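Local coordinates for ethanolamine kinase Pv091845 (Plasmodium vivax, PDB 2QG7), which probably phosphorylates ethanolamine, the first step in making phosphatidylethanolamine, as a member of the choline/ethanolamine kinase family, at residues F235-I240 against Y414-I419; E286-V291 against I407-P412; F374-D379 against M443-A448; L423-Q428 against I439-T444. All blocks are in the same frame, centred on the assembly; numbering follows the deposited sequence.

Interaction 1 (F235-I240 against Y414-I419); sequences FLWNTI and YICSHI
Cys-416 is the bump of this contact, and Leu-236, Trp-237 and Ile-240 form the hollow that takes it. The two helices are well separated, their axes 11.3 Å apart and inclined at 38° between N-to-C directions, so contact is left to the tips of side chains. The thiol reaches outward because its sulfur lies anti to the backbone nitrogen (chi1 -177°). Its SG meets Trp-237 CH2 at 3.7 Å and Ile-240 CD1 at 3.7 Å, while the branched end of Leu-236 closes a third side, CD2 lying 4.0 Å from Cys-416 SG. A small, polarisable sulfur suits this spot, since it fits between a ring and two methyl-bearing branches while remaining buried. It approaches the six-membered ring of Trp-237 obliquely, 4.5 Å from the centroid, a sulfur-aromatic contact. Leu-236 CG lies over the ring centre, on the same side of the indole plane as the sulfur; the polar NE1 is hydrogen-bonded to Glu-359. Ile-240 extends straight to its CD1, and its other branch makes a second, shallower touch further along, CG2 to Ile-419 CG2 at 4.1 Å, where the two isoleucines cross at about a right angle. Val-279 and Tyr-362 also touch Cys-416, bringing helices 269-284 and 360-369 against the same sulfur. The result is purely apolar packing between the start of helix 236-251 and helix 413-430, in the buried helical core of the C-terminal lobe of a protein kinase-like fold.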
# COMPACT_ATOMS: atom_id res chain seq x y z
N PHE D 235 3.85 -15.99 -25.05
CA PHE D 235 3.53 -14.59 -25.31
C PHE D 235 3.90 -13.70 -24.10
O PHE D 235 3.73 -12.48 -24.15
CB PHE D 235 2.05 -14.46 -25.61
CG PHE D 235 1.69 -14.64 -27.06
CD1 PHE D 235 0.91 -13.71 -27.71
CD2 PHE D 235 2.11 -15.75 -27.77
CE1 PHE D 235 0.55 -13.89 -29.06
CE2 PHE D 235 1.78 -15.92 -29.11
CZ PHE D 235 1.00 -14.99 -29.74
N LEU D 236 4.41 -14.33 -23.04
CA LEU D 236 4.63 -13.70 -21.76
C LEU D 236 5.75 -12.68 -21.76
O LEU D 236 5.58 -11.55 -21.29
CB LEU D 236 4.86 -14.79 -20.69
CG LEU D 236 5.26 -14.49 -19.25
CD1 LEU D 236 4.31 -13.47 -18.55
CD2 LEU D 236 5.28 -15.81 -18.51
N TRP D 237 6.90 -13.09 -22.29
CA TRP D 237 8.10 -12.26 -22.26
C TRP D 237 8.04 -11.14 -23.27
O TRP D 237 8.60 -10.08 -23.06
CB TRP D 237 9.34 -13.13 -22.48
CG TRP D 237 9.26 -14.35 -21.69
CD1 TRP D 237 9.02 -15.60 -22.15
CD2 TRP D 237 9.35 -14.46 -20.26
NE1 TRP D 237 8.99 -16.50 -21.11
CE2 TRP D 237 9.18 -15.82 -19.93
CE3 TRP D 237 9.57 -13.53 -19.22
CZ2 TRP D 237 9.22 -16.29 -18.63
CZ3 TRP D 237 9.62 -14.00 -17.93
CH2 TRP D 237 9.44 -15.37 -17.64
N ASN D 238 7.37 -11.38 -24.39
CA ASN D 238 7.04 -10.34 -25.34
C ASN D 238 6.19 -9.25 -24.70
O ASN D 238 6.32 -8.09 -25.04
CB ASN D 238 6.27 -10.96 -26.52
CG ASN D 238 5.97 -9.95 -27.62
OD1 ASN D 238 6.85 -9.62 -28.45
ND2 ASN D 238 4.72 -9.46 -27.66
N THR D 239 5.29 -9.65 -23.79
CA THR D 239 4.35 -8.74 -23.13
C THR D 239 5.05 -7.96 -22.02
O THR D 239 4.90 -6.74 -21.94
CB THR D 239 3.12 -9.49 -22.57
OG1 THR D 239 2.47 -10.17 -23.63
CG2 THR D 239 2.12 -8.54 -21.96
N ILE D 240 5.82 -8.67 -21.19
CA ILE D 240 6.61 -8.03 -20.13
C ILE D 240 7.60 -7.00 -20.69
O ILE D 240 7.68 -5.90 -20.18
CB ILE D 240 7.34 -9.06 -19.22
CG1 ILE D 240 6.32 -9.97 -18.54
CG2 ILE D 240 8.18 -8.35 -18.15
CD1 ILE D 240 6.97 -11.01 -17.65
N TYR D 414 5.79 -16.50 -9.53
CA TYR D 414 5.24 -15.57 -8.57
C TYR D 414 5.78 -14.14 -8.79
O TYR D 414 5.01 -13.17 -8.93
CB TYR D 414 5.61 -16.05 -7.19
CG TYR D 414 4.65 -17.00 -6.56
CD1 TYR D 414 3.50 -16.52 -5.91
CD2 TYR D 414 4.89 -18.39 -6.55
CE1 TYR D 414 2.62 -17.37 -5.29
CE2 TYR D 414 4.00 -19.27 -5.91
CZ TYR D 414 2.88 -18.74 -5.29
OH TYR D 414 1.99 -19.56 -4.67
N ILE D 415 7.12 -14.04 -8.82
CA ILE D 415 7.82 -12.80 -9.13
C ILE D 415 7.56 -12.28 -10.53
O ILE D 415 7.52 -11.07 -10.77
CB ILE D 415 9.36 -12.92 -8.95
CG1 ILE D 415 9.70 -13.23 -7.47
CG2 ILE D 415 10.05 -11.59 -9.34
CD1 ILE D 415 11.05 -13.94 -7.40
N CYS D 416 7.44 -13.20 -11.46
CA CYS D 416 7.12 -12.88 -12.85
C CYS D 416 5.72 -12.18 -12.99
O CYS D 416 5.52 -11.22 -13.73
CB CYS D 416 7.17 -14.19 -13.65
SG CYS D 416 6.89 -13.94 -15.37
N SER D 417 4.75 -12.72 -12.27
CA SER D 417 3.43 -12.16 -12.15
C SER D 417 3.44 -10.76 -11.47
O SER D 417 2.71 -9.87 -11.89
CB SER D 417 2.61 -13.14 -11.31
OG SER D 417 1.38 -12.58 -10.96
N HIS D 418 4.27 -10.56 -10.44
CA HIS D 418 4.50 -9.23 -9.86
C HIS D 418 5.03 -8.18 -10.84
O HIS D 418 4.56 -7.05 -10.87
CB HIS D 418 5.43 -9.31 -8.65
CG HIS D 418 4.85 -10.05 -7.49
ND1 HIS D 418 3.57 -9.82 -7.04
CD2 HIS D 418 5.37 -11.02 -6.70
CE1 HIS D 418 3.33 -10.59 -5.99
NE2 HIS D 418 4.41 -11.33 -5.77
N ILE D 419 6.05 -8.54 -11.61
CA ILE D 419 6.62 -7.64 -12.56
C ILE D 419 5.65 -7.29 -13.67
O ILE D 419 5.51 -6.12 -14.04
CB ILE D 419 7.97 -8.19 -13.11
CG1 ILE D 419 8.97 -8.28 -11.95
CG2 ILE D 419 8.48 -7.31 -14.24
CD1 ILE D 419 10.30 -9.06 -12.24

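Interaction 2 (E286-V291 against I407-P412); sequences ENSPIV and IREIQP
Ser-288 and Glu-409 make the one hydrogen bond of this contact, Ser-288 OG donating to Glu-409 OE2 at 2.6 Å. Glu-409 reaches it with a chain extended through CG and CD: CG is anti to the backbone nitrogen (chi1 -163°), and the carboxylate, rotated at chi3, is thereby carried from helix 400-410 across to the other segment. The hydroxyl meets OE2 on its anti side, out of the carboxylate plane. That oxygen has a second partner in Arg-360, which forms a salt bridge through NE, and Ser-288 OG in turn takes a hydrogen bond from the backbone N of Ala-361. Serine and glutamate thus suit their places as links in a short polar chain, and the buried carboxylate is probably stabilised as an anion by the arginine.

Glu-286 behaves quite differently. Its chain bends at chi2 (-71°) and folds back over Glu-409 and Pro-412, so that the aliphatic part does the packing: CG lies 3.8 Å from Pro-412 CG, and CB 4.0 Å from Glu-409 CG. Its carboxylate stays 5.4 Å from the nearest charged nitrogen of Arg-408, measured OE2 to NE, too far for a salt bridge. Pro-289 adds a light touch, its CD 3.7 Å from Glu-409 OE2. Asn-287, with positive phi, turns the chain out of helix 269-284 toward strand 290-293. That strand pairs antiparallel with strand 356-359 and leads on to what is, in this family of kinase-like enzymes, the catalytic-loop region.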
# COMPACT_ATOMS: atom_id res chain seq x y z
N GLU D 286 12.65 -23.84 -15.86
CA GLU D 286 11.68 -24.79 -15.29
C GLU D 286 10.98 -25.59 -16.40
O GLU D 286 10.32 -26.55 -16.10
CB GLU D 286 10.66 -24.08 -14.40
CG GLU D 286 11.21 -23.34 -13.22
CD GLU D 286 11.75 -24.23 -12.12
OE1 GLU D 286 12.53 -23.69 -11.29
OE2 GLU D 286 11.42 -25.45 -12.04
N ASN D 287 11.16 -25.18 -17.66
CA ASN D 287 10.48 -25.76 -18.84
C ASN D 287 8.99 -26.06 -18.56
O ASN D 287 8.58 -27.24 -18.32
CB ASN D 287 11.20 -27.00 -19.41
CG ASN D 287 12.42 -26.64 -20.28
OD1 ASN D 287 13.47 -26.18 -19.77
ND2 ASN D 287 12.31 -26.90 -21.61
N SER D 288 8.20 -24.99 -18.56
CA SER D 288 6.79 -25.11 -18.32
C SER D 288 6.11 -25.12 -19.67
O SER D 288 6.33 -24.22 -20.50
CB SER D 288 6.26 -23.98 -17.41
OG SER D 288 4.90 -24.16 -17.08
N PRO D 289 5.26 -26.14 -19.90
CA PRO D 289 4.51 -26.26 -21.16
C PRO D 289 3.69 -25.00 -21.47
O PRO D 289 2.97 -24.52 -20.61
CB PRO D 289 3.60 -27.45 -20.92
CG PRO D 289 4.24 -28.19 -19.75
CD PRO D 289 4.93 -27.21 -18.93
N ILE D 290 3.84 -24.49 -22.69
CA ILE D 290 3.10 -23.35 -23.20
C ILE D 290 1.68 -23.82 -23.55
O ILE D 290 1.49 -24.67 -24.41
CB ILE D 290 3.77 -22.76 -24.47
CG1 ILE D 290 5.31 -22.69 -24.30
CG2 ILE D 290 3.19 -21.44 -24.84
CD1 ILE D 290 5.81 -21.91 -23.12
N VAL D 291 0.70 -23.28 -22.83
CA VAL D 291 -0.71 -23.63 -23.00
C VAL D 291 -1.53 -22.37 -23.21
O VAL D 291 -0.99 -21.25 -23.16
CB VAL D 291 -1.25 -24.46 -21.80
CG1 VAL D 291 -0.39 -25.72 -21.62
CG2 VAL D 291 -1.22 -23.68 -20.53
N ILE D 407 4.55 -28.00 -8.25
CA ILE D 407 4.86 -27.08 -7.15
C ILE D 407 6.20 -26.31 -7.37
O ILE D 407 6.21 -25.08 -7.34
CB ILE D 407 4.79 -27.78 -5.77
CG1 ILE D 407 3.35 -28.19 -5.45
CG2 ILE D 407 5.26 -26.86 -4.70
CD1 ILE D 407 3.19 -28.83 -4.03
N ARG D 408 7.28 -27.04 -7.63
CA ARG D 408 8.57 -26.45 -7.95
C ARG D 408 8.53 -25.53 -9.17
O ARG D 408 9.25 -24.52 -9.21
CB ARG D 408 9.60 -27.58 -8.23
CG ARG D 408 10.08 -28.37 -6.99
CD ARG D 408 11.43 -27.84 -6.49
NE ARG D 408 12.51 -28.07 -7.48
CZ ARG D 408 13.82 -27.89 -7.22
NH1 ARG D 408 14.72 -28.13 -8.16
NH2 ARG D 408 14.22 -27.47 -6.01
N GLU D 409 7.76 -25.94 -10.18
CA GLU D 409 7.72 -25.27 -11.49
C GLU D 409 7.11 -23.88 -11.42
O GLU D 409 7.49 -22.99 -12.19
CB GLU D 409 6.91 -26.13 -12.44
CG GLU D 409 7.09 -25.81 -13.91
CD GLU D 409 6.12 -26.66 -14.77
OE1 GLU D 409 6.30 -27.90 -14.81
OE2 GLU D 409 5.19 -26.09 -15.43
N ILE D 410 6.15 -23.69 -10.50
CA ILE D 410 5.35 -22.44 -10.47
C ILE D 410 6.05 -21.35 -9.66
O ILE D 410 5.69 -20.17 -9.74
CB ILE D 410 3.90 -22.64 -9.93
CG1 ILE D 410 3.90 -23.10 -8.47
CG2 ILE D 410 3.13 -23.61 -10.81
CD1 ILE D 410 2.59 -22.85 -7.73
N GLN D 411 7.08 -21.76 -8.93
CA GLN D 411 7.68 -20.99 -7.83
C GLN D 411 8.35 -19.65 -8.27
O GLN D 411 8.10 -18.63 -7.66
CB GLN D 411 8.60 -21.92 -7.02
CG GLN D 411 8.48 -21.78 -5.55
CD GLN D 411 7.13 -22.11 -5.03
OE1 GLN D 411 6.63 -21.46 -4.10
NE2 GLN D 411 6.54 -23.16 -5.58
N PRO D 412 9.16 -19.65 -9.34
CA PRO D 412 9.66 -18.36 -9.80
C PRO D 412 8.66 -17.48 -10.60
O PRO D 412 9.00 -16.34 -10.95
CB PRO D 412 10.80 -18.76 -10.75
CG PRO D 412 10.40 -20.13 -11.27
CD PRO D 412 9.66 -20.79 -10.15

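Interaction 3 (F374-D379 against M443-A448); sequences FNCDWD and MTRLTA
Cys-376 and Thr-444 have their CA atoms 7.6 Å apart, and Trp-378 and Ala-448 repeat the approach at 8.5 Å, so a loop that passes into a 3-10 turn at Trp-378 runs alongside one and a half turns of helix. Cys-376 has left-handed helical backbone angles and Asp-377 centres an inverse gamma turn; this bent path directs both Cys-376 and Trp-378 at the helix. Thr-444 presents its methyl, CG2 being 3.9 Å from Cys-376 CB, because its hydroxyl is turned back to bond Asn-440 O. Ala-448, small enough to let the indole settle close, places CB 3.6 Å from CZ2 of Trp-378. Arg-445 bends at chi2 and chi3, bringing NE to the ring edge near its plane, 3.6 Å from CH2 of Trp-378, with guanidinium and ring planes 59° apart. Hydrogen bonds from NE to His-418 ND1 and from NH2 to Tyr-441 OH hold the group. A water bridges the segments, accepting from Trp-378 NE1 and donating to Thr-444 O, each at 2.8 Å. With Met-443, Thr-444 and Thr-447 packing on a second subunit, the contact fits the loop after helix 360-369 onto a dimer-facing helix of the kinase-like C-terminal lobe.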
# COMPACT_ATOMS: atom_id res chain seq x y z
N PHE D 374 -6.59 -7.10 -4.47
CA PHE D 374 -6.01 -5.80 -4.87
C PHE D 374 -5.35 -5.09 -3.69
O PHE D 374 -4.55 -4.20 -3.88
CB PHE D 374 -7.08 -4.90 -5.50
CG PHE D 374 -7.40 -5.26 -6.93
CD1 PHE D 374 -6.43 -5.16 -7.91
CD2 PHE D 374 -8.68 -5.70 -7.28
CE1 PHE D 374 -6.72 -5.46 -9.24
CE2 PHE D 374 -8.97 -6.02 -8.60
CZ PHE D 374 -7.99 -5.89 -9.59
N ASN D 375 -5.68 -5.50 -2.48
CA ASN D 375 -5.10 -4.95 -1.28
C ASN D 375 -3.71 -5.49 -0.99
O ASN D 375 -3.01 -4.98 -0.13
CB ASN D 375 -6.04 -5.21 -0.08
CG ASN D 375 -5.72 -4.34 1.12
OD1 ASN D 375 -5.29 -4.83 2.20
ND2 ASN D 375 -5.85 -3.03 0.93
N CYS D 376 -3.34 -6.53 -1.71
CA CYS D 376 -1.99 -7.13 -1.65
C CYS D 376 -1.59 -7.65 -0.27
O CYS D 376 -0.46 -7.49 0.19
CB CYS D 376 -0.98 -6.17 -2.25
SG CYS D 376 -1.24 -5.72 -3.95
N ASP D 377 -2.53 -8.29 0.41
CA ASP D 377 -2.22 -8.95 1.67
C ASP D 377 -1.47 -10.26 1.43
O ASP D 377 -2.09 -11.29 1.33
CB ASP D 377 -3.50 -9.20 2.45
CG ASP D 377 -4.20 -7.89 2.83
OD1 ASP D 377 -3.52 -7.02 3.43
OD2 ASP D 377 -5.42 -7.73 2.54
N TRP D 378 -0.14 -10.20 1.31
CA TRP D 378 0.67 -11.29 0.77
C TRP D 378 0.70 -12.55 1.62
O TRP D 378 1.07 -13.62 1.13
CB TRP D 378 2.08 -10.84 0.49
CG TRP D 378 2.20 -9.77 -0.53
CD1 TRP D 378 2.92 -8.62 -0.42
CD2 TRP D 378 1.60 -9.73 -1.85
NE1 TRP D 378 2.82 -7.87 -1.58
CE2 TRP D 378 2.00 -8.52 -2.46
CE3 TRP D 378 0.76 -10.61 -2.56
CZ2 TRP D 378 1.60 -8.17 -3.74
CZ3 TRP D 378 0.36 -10.24 -3.81
CH2 TRP D 378 0.77 -9.03 -4.39
N ASP D 379 0.29 -12.43 2.87
CA ASP D 379 0.21 -13.57 3.78
C ASP D 379 -0.99 -14.51 3.45
O ASP D 379 -1.12 -15.61 4.00
CB ASP D 379 0.15 -13.08 5.24
CG ASP D 379 -0.99 -12.08 5.49
OD1 ASP D 379 -1.18 -11.09 4.68
OD2 ASP D 379 -1.69 -12.25 6.52
N MET D 443 3.38 -0.00 -7.87
CA MET D 443 4.57 0.08 -7.04
C MET D 443 4.58 -0.98 -5.98
O MET D 443 5.62 -1.48 -5.65
CB MET D 443 4.69 1.48 -6.37
CG MET D 443 4.99 2.60 -7.35
SD MET D 443 6.54 2.29 -8.27
CE MET D 443 7.78 2.36 -6.96
N THR D 444 3.41 -1.29 -5.44
CA THR D 444 3.24 -2.38 -4.51
C THR D 444 3.56 -3.75 -5.14
O THR D 444 4.22 -4.57 -4.48
CB THR D 444 1.81 -2.42 -3.91
OG1 THR D 444 1.47 -1.12 -3.40
CG2 THR D 444 1.70 -3.45 -2.78
N ARG D 445 3.10 -3.99 -6.38
CA ARG D 445 3.45 -5.22 -7.12
C ARG D 445 4.95 -5.30 -7.38
O ARG D 445 5.53 -6.35 -7.19
CB ARG D 445 2.69 -5.39 -8.45
CG ARG D 445 1.20 -5.48 -8.37
CD ARG D 445 0.71 -6.53 -7.39
NE ARG D 445 1.17 -7.88 -7.77
CZ ARG D 445 0.52 -8.70 -8.60
NH1 ARG D 445 1.04 -9.88 -8.85
NH2 ARG D 445 -0.65 -8.36 -9.18
N LEU D 446 5.56 -4.21 -7.86
CA LEU D 446 7.00 -4.15 -8.09
C LEU D 446 7.81 -4.33 -6.84
O LEU D 446 8.89 -4.91 -6.92
CB LEU D 446 7.40 -2.84 -8.75
CG LEU D 446 7.09 -2.72 -10.25
CD1 LEU D 446 7.66 -1.40 -10.83
CD2 LEU D 446 7.58 -3.93 -11.11
N THR D 447 7.32 -3.84 -5.69
CA THR D 447 7.93 -4.03 -4.38
C THR D 447 7.90 -5.53 -4.03
O THR D 447 8.89 -6.08 -3.52
CB THR D 447 7.20 -3.19 -3.26
OG1 THR D 447 7.26 -1.79 -3.57
CG2 THR D 447 7.82 -3.37 -1.91
N ALA D 448 6.74 -6.17 -4.27
CA ALA D 448 6.56 -7.61 -4.05
C ALA D 448 7.54 -8.47 -4.84
O ALA D 448 7.89 -9.54 -4.37
CB ALA D 448 5.14 -8.02 -4.34
O HOH W 1 4.27 -5.45 -1.84

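Interaction 4 (L423-Q428 against I439-T444); sequences LWSLLQ and INYGMT
Ile-439 opens the second segment by leaning on Leu-426. Its CB heads away from the partner helix, but chi1 and chi2 are both near -60°, which swings the ethyl end back until CD1 is 4.3 Å from Leu-426 CD2. The same methyl also rests on the Ile-439 carbonyl, Leu-426 CD2 to Ile-439 O measuring 3.8 Å. Next, Tyr-441, with CG anti to its nitrogen (chi1 178°), sends its ring past Ser-425 edge-on: CD2 comes 3.5 Å from Ser-425 OG, while the phenol oxygen has Arg-445 as its partner. Gly-442 marks the closest point. Its CA is 4.7 Å from Ser-425 CA and 3.6 Å from Ser-425 CB, a separation possible because Gly-442 has no CB; one would come crowdingly near both Leu-426 CG and Ser-425 CB. The Ser-425 hydroxyl avoids being stranded in this apolar seam by donating to Phe-438 O, one turn before Gly-442. Met-443, one turn on from Ile-439, meets the same methyl of Leu-426, its SD 4.2 Å from Leu-426 CD2, so that CD2 lies between the two side chains.

The segment axes approach to 7.5 Å at 159°, nearly antiparallel, as in a helical hairpin with a glycine-serine close approach. Behind the first helix, Leu-423 and Leu-427 pack on helix 236-251; helix 262-265 covers Ile-439 and Met-443, and Ile-439, Asn-440, Met-443 and Thr-444 pack on Thr-447 or Asn-440 of the second subunit.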
# COMPACT_ATOMS: atom_id res chain seq x y z
N LEU D 423 4.14 -3.37 -14.09
CA LEU D 423 4.43 -2.53 -15.23
C LEU D 423 3.16 -2.19 -15.96
O LEU D 423 3.03 -1.08 -16.47
CB LEU D 423 5.38 -3.21 -16.19
CG LEU D 423 6.78 -3.64 -15.76
CD1 LEU D 423 7.44 -4.45 -16.88
CD2 LEU D 423 7.65 -2.45 -15.28
N TRP D 424 2.22 -3.13 -16.02
CA TRP D 424 0.91 -2.85 -16.58
C TRP D 424 0.22 -1.72 -15.83
O TRP D 424 -0.31 -0.79 -16.43
CB TRP D 424 0.04 -4.12 -16.49
CG TRP D 424 -1.36 -3.93 -16.95
CD1 TRP D 424 -1.81 -3.99 -18.24
CD2 TRP D 424 -2.49 -3.61 -16.13
NE1 TRP D 424 -3.18 -3.76 -18.27
CE2 TRP D 424 -3.62 -3.50 -16.99
CE3 TRP D 424 -2.67 -3.39 -14.75
CZ2 TRP D 424 -4.90 -3.18 -16.53
CZ3 TRP D 424 -3.91 -3.07 -14.29
CH2 TRP D 424 -5.05 -3.00 -15.18
N SER D 425 0.20 -1.83 -14.51
CA SER D 425 -0.46 -0.83 -13.67
C SER D 425 0.17 0.57 -13.75
O SER D 425 -0.51 1.57 -13.77
CB SER D 425 -0.52 -1.30 -12.24
OG SER D 425 -1.50 -0.52 -11.57
N LEU D 426 1.49 0.61 -13.81
CA LEU D 426 2.18 1.87 -13.99
C LEU D 426 1.83 2.52 -15.34
O LEU D 426 1.63 3.75 -15.41
CB LEU D 426 3.69 1.70 -13.83
CG LEU D 426 4.21 1.54 -12.40
CD1 LEU D 426 5.74 1.30 -12.40
CD2 LEU D 426 3.85 2.74 -11.48
N LEU D 427 1.79 1.71 -16.41
CA LEU D 427 1.42 2.18 -17.76
C LEU D 427 0.03 2.74 -17.82
O LEU D 427 -0.22 3.69 -18.52
CB LEU D 427 1.49 1.05 -18.77
CG LEU D 427 2.66 0.92 -19.73
CD1 LEU D 427 2.43 -0.38 -20.58
CD2 LEU D 427 2.75 2.14 -20.64
N GLN D 428 -0.87 2.12 -17.10
CA GLN D 428 -2.23 2.60 -16.95
C GLN D 428 -2.33 3.91 -16.17
O GLN D 428 -3.20 4.74 -16.46
CB GLN D 428 -3.09 1.51 -16.29
CG GLN D 428 -3.12 0.23 -17.07
CD GLN D 428 -4.07 0.28 -18.25
OE1 GLN D 428 -5.20 -0.19 -18.15
NE2 GLN D 428 -3.62 0.84 -19.37
N ILE D 439 -0.87 3.76 -9.79
CA ILE D 439 0.54 4.02 -9.42
C ILE D 439 0.96 3.26 -8.16
O ILE D 439 2.00 2.62 -8.14
CB ILE D 439 0.80 5.53 -9.18
CG1 ILE D 439 0.38 6.36 -10.41
CG2 ILE D 439 2.25 5.77 -8.71
CD1 ILE D 439 1.08 6.01 -11.72
N ASN D 440 0.15 3.37 -7.11
CA ASN D 440 0.40 2.74 -5.87
C ASN D 440 0.27 1.21 -5.98
O ASN D 440 1.05 0.47 -5.35
CB ASN D 440 -0.60 3.26 -4.81
CG ASN D 440 -0.10 4.52 -4.09
OD1 ASN D 440 -0.77 5.56 -4.07
ND2 ASN D 440 1.09 4.42 -3.50
N TYR D 441 -0.72 0.76 -6.75
CA TYR D 441 -0.91 -0.65 -6.96
C TYR D 441 0.26 -1.20 -7.75
O TYR D 441 0.74 -2.27 -7.42
CB TYR D 441 -2.23 -0.99 -7.67
CG TYR D 441 -2.40 -2.47 -7.94
CD1 TYR D 441 -2.76 -3.34 -6.92
CD2 TYR D 441 -2.19 -3.00 -9.22
CE1 TYR D 441 -2.92 -4.69 -7.16
CE2 TYR D 441 -2.34 -4.35 -9.46
CZ TYR D 441 -2.71 -5.19 -8.43
OH TYR D 441 -2.87 -6.56 -8.66
N GLY D 442 0.71 -0.46 -8.76
CA GLY D 442 1.89 -0.80 -9.59
C GLY D 442 3.17 -0.93 -8.80
O GLY D 442 3.97 -1.87 -9.01
N MET D 443 3.38 -0.00 -7.87
CA MET D 443 4.57 0.08 -7.04
C MET D 443 4.58 -0.98 -5.98
O MET D 443 5.62 -1.48 -5.65
CB MET D 443 4.69 1.48 -6.37
CG MET D 443 4.99 2.60 -7.35
SD MET D 443 6.54 2.29 -8.27
CE MET D 443 7.78 2.36 -6.96
N THR D 444 3.41 -1.29 -5.44
CA THR D 444 3.24 -2.38 -4.51
C THR D 444 3.56 -3.75 -5.14
O THR D 444 4.22 -4.57 -4.48
CB THR D 444 1.81 -2.42 -3.91
OG1 THR D 444 1.47 -1.12 -3.40
CG2 THR D 444 1.70 -3.45 -2.78

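From the N terminus, residues 235-240 open the widest loop, closed at 414-419 by interaction 1. Nested inside it, interaction 2 joins 286-291 to 407-412, tying the turn that leads into strand 290-293 to residues 408-412. The loop residues 374-379 start within both, yet reach their partner only at 443-448, so interaction 3 crosses interactions 1 and 2. Interaction 4, the short hairpin from 423-428 to 439-444, lies within that last loop and shares Met-443 and Thr-444 with interaction 3. His-418 connects interactions 1 and 3 by touching Arg-445 and Trp-378. Helix 413-430 serves interactions 1 and 4, helix 438-448 interactions 3 and 4.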